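Local structure of putative exported protein (Bacteroides fragilis NCTC 9343, 3IEE) at residues E106-F111 with V132-S137. The protein is of unknown function but is an all-helical, putatively exported protein, probably a lipoprotein, with a region related to the DUF3829 family. Residues are numbered along the deposited sequence; the frame is centred on the assembly and turned at random. Where two conformers were deposited one is given.
Sequences EFYANF and VNYQLS. With EDO (1,2-ethanediol), chain C.
N133 reaches across from helix 123-162 and spends both ends of its side-chain amide on helix 87-119. Its ND2 donates to the backbone O of F107 at 3.0 Å, a moderately bent bond with the donor tilted somewhat out of the carbonyl plane. That carbonyl already accepts the helical bond from F111 N, so it serves two donors. The other end, OD1, accepts from N110 ND2 at 3.0 Å, and here the acceptor lies almost in the amide plane of N110. The two amide planes are turned by a modest angle. Each end of the buried N133 amide thus holds one bond to the neighbouring helix, which probably fixes its flip state.

The same amide lies nearly flat over one face of the F107 ring, the planes only 13° apart. It sits toward the rim rather than over the centre, with N133 CG 3.5 Å from F107 CD1. F107 CG stands anti to the backbone N (chi1 180°), which swings the ring toward the second helix although its CB sets off obliquely. N133 O meets the ring edge in plane, at 3.5 Å from F107 CE1.

Apolar packing comes from L136, one turn on from N133. L136 CD1 lies 3.8 Å from E106 CB, and L136 CB borders the ring edge, 4.1 Å from F107 CD1. The same CD1 methyl also lies against the amide nitrogen of N110, as does CG1 of the solvent-exposed V132. Beyond the pair, helix 43-56 packs on F107 through V49 and on N133 through M53.

A 1,2-ethanediol, probably from the crystallisation liquor, donates from O2 to S137 O (2.8 Å) and also bonds N47 OD1.

At residues 106-111 and 132-137 the axes approach to 9.7 Å, at 158° between their directions: the near-antiparallel packing of an alpha-helical hairpin within a helical bundle, here bridged by a buried asparagine.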
ATOM      1  N   GLU A 106     -17.092  -9.865   2.013  1.00 17.58           N
ATOM      2  CA  GLU A 106     -17.353 -10.637   3.227  1.00 19.32           C
ATOM      3  C   GLU A 106     -17.183  -9.760   4.472  1.00 17.81           C
ATOM      4  O   GLU A 106     -18.001  -9.773   5.390  1.00 18.22           O
ATOM      5  CB  GLU A 106     -16.367 -11.792   3.318  1.00 20.48           C
ATOM      6  CG  GLU A 106     -16.617 -12.921   2.345  1.00 26.26           C
ATOM      7  CD  GLU A 106     -16.051 -14.221   2.882  1.00 30.30           C
ATOM      8  OE1 GLU A 106     -16.695 -14.798   3.808  1.00 34.82           O
ATOM      9  OE2 GLU A 106     -14.976 -14.633   2.390  1.00 38.24           O
ATOM     10  N   PHE A 107     -16.097  -9.004   4.495  1.00 15.41           N
ATOM     11  CA  PHE A 107     -15.775  -8.159   5.635  1.00 16.02           C
ATOM     12  C   PHE A 107     -16.940  -7.229   5.922  1.00 14.28           C
ATOM     13  O   PHE A 107     -17.378  -7.072   7.074  1.00 16.66           O
ATOM     14  CB  PHE A 107     -14.535  -7.316   5.318  1.00 17.10           C
ATOM     15  CG  PHE A 107     -14.111  -6.385   6.439  1.00 15.13           C
ATOM     16  CD1 PHE A 107     -13.262  -6.831   7.439  1.00 14.05           C
ATOM     17  CD2 PHE A 107     -14.489  -5.038   6.437  1.00 18.72           C
ATOM     18  CE1 PHE A 107     -12.829  -5.980   8.430  1.00 17.62           C
ATOM     19  CE2 PHE A 107     -14.061  -4.181   7.459  1.00 19.05           C
ATOM     20  CZ  PHE A 107     -13.224  -4.665   8.453  1.00 18.05           C
ATOM     21  N   TYR A 108     -17.436  -6.584   4.880  1.00 15.07           N
ATOM     22  CA  TYR A 108     -18.577  -5.679   5.045  1.00 18.78           C
ATOM     23  C   TYR A 108     -19.932  -6.348   5.265  1.00 18.44           C
ATOM     24  O   TYR A 108     -20.695  -5.819   6.058  1.00 16.97           O
ATOM     25  CB  TYR A 108     -18.660  -4.653   3.910  1.00 19.26           C
ATOM     26  CG  TYR A 108     -17.578  -3.612   4.041  1.00 23.27           C
ATOM     27  CD1 TYR A 108     -17.678  -2.590   4.980  1.00 24.90           C
ATOM     28  CD2 TYR A 108     -16.434  -3.687   3.271  1.00 24.35           C
ATOM     29  CE1 TYR A 108     -16.653  -1.641   5.121  1.00 25.92           C
ATOM     30  CE2 TYR A 108     -15.408  -2.770   3.407  1.00 25.67           C
ATOM     31  CZ  TYR A 108     -15.523  -1.741   4.323  1.00 24.39           C
ATOM     32  OH  TYR A 108     -14.453  -0.848   4.407  1.00 28.42           O
ATOM     33  N   ALA A 109     -20.207  -7.491   4.623  1.00 18.28           N
ATOM     34  CA  ALA A 109     -21.364  -8.348   5.005  1.00 20.31           C
ATOM     35  C   ALA A 109     -21.334  -8.748   6.496  1.00 21.51           C
ATOM     36  O   ALA A 109     -22.368  -8.670   7.213  1.00 18.87           O
ATOM     37  CB  ALA A 109     -21.425  -9.596   4.124  1.00 21.57           C
ATOM     38  N   ASN A 110     -20.166  -9.188   6.952  1.00 18.58           N
ATOM     39  CA  ASN A 110     -19.969  -9.633   8.328  1.00 19.16           C
ATOM     40  C   ASN A 110     -20.209  -8.536   9.349  1.00 20.47           C
ATOM     41  O   ASN A 110     -20.612  -8.830  10.474  1.00 15.07           O
ATOM     42  CB  ASN A 110     -18.549 -10.175   8.552  1.00 17.92           C
ATOM     43  CG  ASN A 110     -18.330 -11.524   7.928  1.00 20.69           C
ATOM     44  OD1 ASN A 110     -19.266 -12.195   7.493  1.00 18.17           O
ATOM     45  ND2 ASN A 110     -17.083 -11.940   7.892  1.00 15.70           N
ATOM     46  N   PHE A 111     -19.903  -7.296   8.986  1.00 17.45           N
ATOM     47  CA  PHE A 111     -20.154  -6.148   9.876  1.00 17.99           C
ATOM     48  C   PHE A 111     -21.637  -6.027  10.200  1.00 19.13           C
ATOM     49  O   PHE A 111     -22.009  -5.870  11.355  1.00 17.09           O
ATOM     50  CB  PHE A 111     -19.614  -4.855   9.216  1.00 19.34           C
ATOM     51  CG  PHE A 111     -19.884  -3.608  10.007  1.00 21.20           C
ATOM     52  CD1 PHE A 111     -19.260  -3.398  11.205  1.00 22.57           C
ATOM     53  CD2 PHE A 111     -20.751  -2.641   9.532  1.00 29.42           C
ATOM     54  CE1 PHE A 111     -19.502  -2.261  11.945  1.00 24.26           C
ATOM     55  CE2 PHE A 111     -20.986  -1.472  10.259  1.00 27.78           C
ATOM     56  CZ  PHE A 111     -20.345  -1.288  11.466  1.00 21.65           C
ATOM     57  N   VAL A 132     -13.182 -13.267  12.827  1.00 16.94           N
ATOM     58  CA  VAL A 132     -13.143 -13.490  11.388  1.00 17.75           C
ATOM     59  C   VAL A 132     -12.800 -12.212  10.637  1.00 16.92           C
ATOM     60  O   VAL A 132     -12.042 -12.225   9.663  1.00 17.28           O
ATOM     61  CB  VAL A 132     -14.481 -13.988  10.892  1.00 18.17           C
ATOM     62  CG1 VAL A 132     -14.607 -13.889   9.423  1.00 17.97           C
ATOM     63  CG2 VAL A 132     -14.724 -15.461  11.364  1.00 23.47           C
ATOM     64  N   ASN A 133     -13.345 -11.084  11.069  1.00 15.78           N
ATOM     65  CA  ASN A 133     -13.046  -9.825  10.395  1.00 14.05           C
ATOM     66  C   ASN A 133     -11.637  -9.325  10.616  1.00 16.91           C
ATOM     67  O   ASN A 133     -11.077  -8.715   9.704  1.00 17.48           O
ATOM     68  CB  ASN A 133     -14.089  -8.732  10.721  1.00 17.23           C
ATOM     69  CG  ASN A 133     -15.216  -8.660   9.689  1.00 14.49           C
ATOM     70  OD1 ASN A 133     -15.483  -9.615   8.962  1.00 15.19           O
ATOM     71  ND2 ASN A 133     -15.903  -7.522   9.635  1.00 13.77           N
ATOM     72  N   TYR A 134     -11.017  -9.613  11.772  1.00 15.18           N
ATOM     73  CA  TYR A 134      -9.599  -9.308  11.922  1.00 19.15           C
ATOM     74  C   TYR A 134      -8.792 -10.065  10.864  1.00 19.58           C
ATOM     75  O   TYR A 134      -7.893  -9.493  10.244  1.00 18.05           O
ATOM     76  CB  TYR A 134      -9.045  -9.644  13.298  1.00 19.89           C
ATOM     77  CG  TYR A 134      -9.497  -8.758  14.438  1.00 21.51           C
ATOM     78  CD1 TYR A 134      -9.328  -7.360  14.402  1.00 21.68           C
ATOM     79  CD2 TYR A 134     -10.025  -9.341  15.589  1.00 29.64           C
ATOM     80  CE1 TYR A 134      -9.738  -6.564  15.468  1.00 24.64           C
ATOM     81  CE2 TYR A 134     -10.439  -8.560  16.673  1.00 26.28           C
ATOM     82  CZ  TYR A 134     -10.285  -7.182  16.607  1.00 26.61           C
ATOM     83  OH  TYR A 134     -10.681  -6.466  17.727  1.00 30.89           O
ATOM     84  N   GLN A 135      -9.117 -11.338  10.657  0.50 17.12           N
ATOM     85  CA  GLN A 135      -8.436 -12.155   9.646  0.50 17.44           C
ATOM     86  C   GLN A 135      -8.676 -11.688   8.198  0.50 17.42           C
ATOM     87  O   GLN A 135      -7.754 -11.703   7.392  0.50 17.42           O
ATOM     88  CB  GLN A 135      -8.834 -13.634   9.787  0.50 18.51           C
ATOM     89  CG  GLN A 135      -8.060 -14.579   8.845  0.50 18.56           C
ATOM     90  CD  GLN A 135      -6.554 -14.522   9.089  0.50 22.82           C
ATOM     91  OE1 GLN A 135      -6.115 -14.520  10.234  0.50 23.84           O
ATOM     92  NE2 GLN A 135      -5.767 -14.441   8.017  0.50 22.19           N
ATOM     93  N   LEU A 136      -9.908 -11.307   7.870  1.00 16.12           N
ATOM     94  CA  LEU A 136     -10.224 -10.750   6.540  1.00 16.37           C
ATOM     95  C   LEU A 136      -9.475  -9.457   6.298  1.00 13.40           C
ATOM     96  O   LEU A 136      -8.984  -9.218   5.167  1.00 16.31           O
ATOM     97  CB  LEU A 136     -11.749 -10.527   6.368  1.00 17.04           C
ATOM     98  CG  LEU A 136     -12.581 -11.811   6.200  1.00 18.33           C
ATOM     99  CD1 LEU A 136     -14.040 -11.551   6.288  1.00 19.65           C
ATOM    100  CD2 LEU A 136     -12.237 -12.464   4.825  1.00 19.54           C
ATOM    101  N   SER A 137      -9.353  -8.607   7.311  1.00 13.84           N
ATOM    102  CA  SER A 137      -8.571  -7.382   7.188  1.00 16.70           C
ATOM    103  C   SER A 137      -7.112  -7.666   6.810  1.00 15.18           C
ATOM    104  O   SER A 137      -6.515  -7.011   5.929  1.00 15.30           O
ATOM    105  CB  SER A 137      -8.580  -6.640   8.503  1.00 15.94           C
ATOM    106  OG  SER A 137      -7.742  -5.520   8.383  1.00 18.63           O
TER
HETATM  107  C1  EDO C 302      -6.264  -2.444   7.637  1.00 30.81           C
HETATM  108  O1  EDO C 302      -5.284  -1.949   8.581  1.00 25.47           O
HETATM  109  C2  EDO C 302      -5.798  -3.770   7.029  1.00 24.15           C
HETATM  110  O2  EDO C 302      -6.737  -4.250   6.048  1.00 36.94           O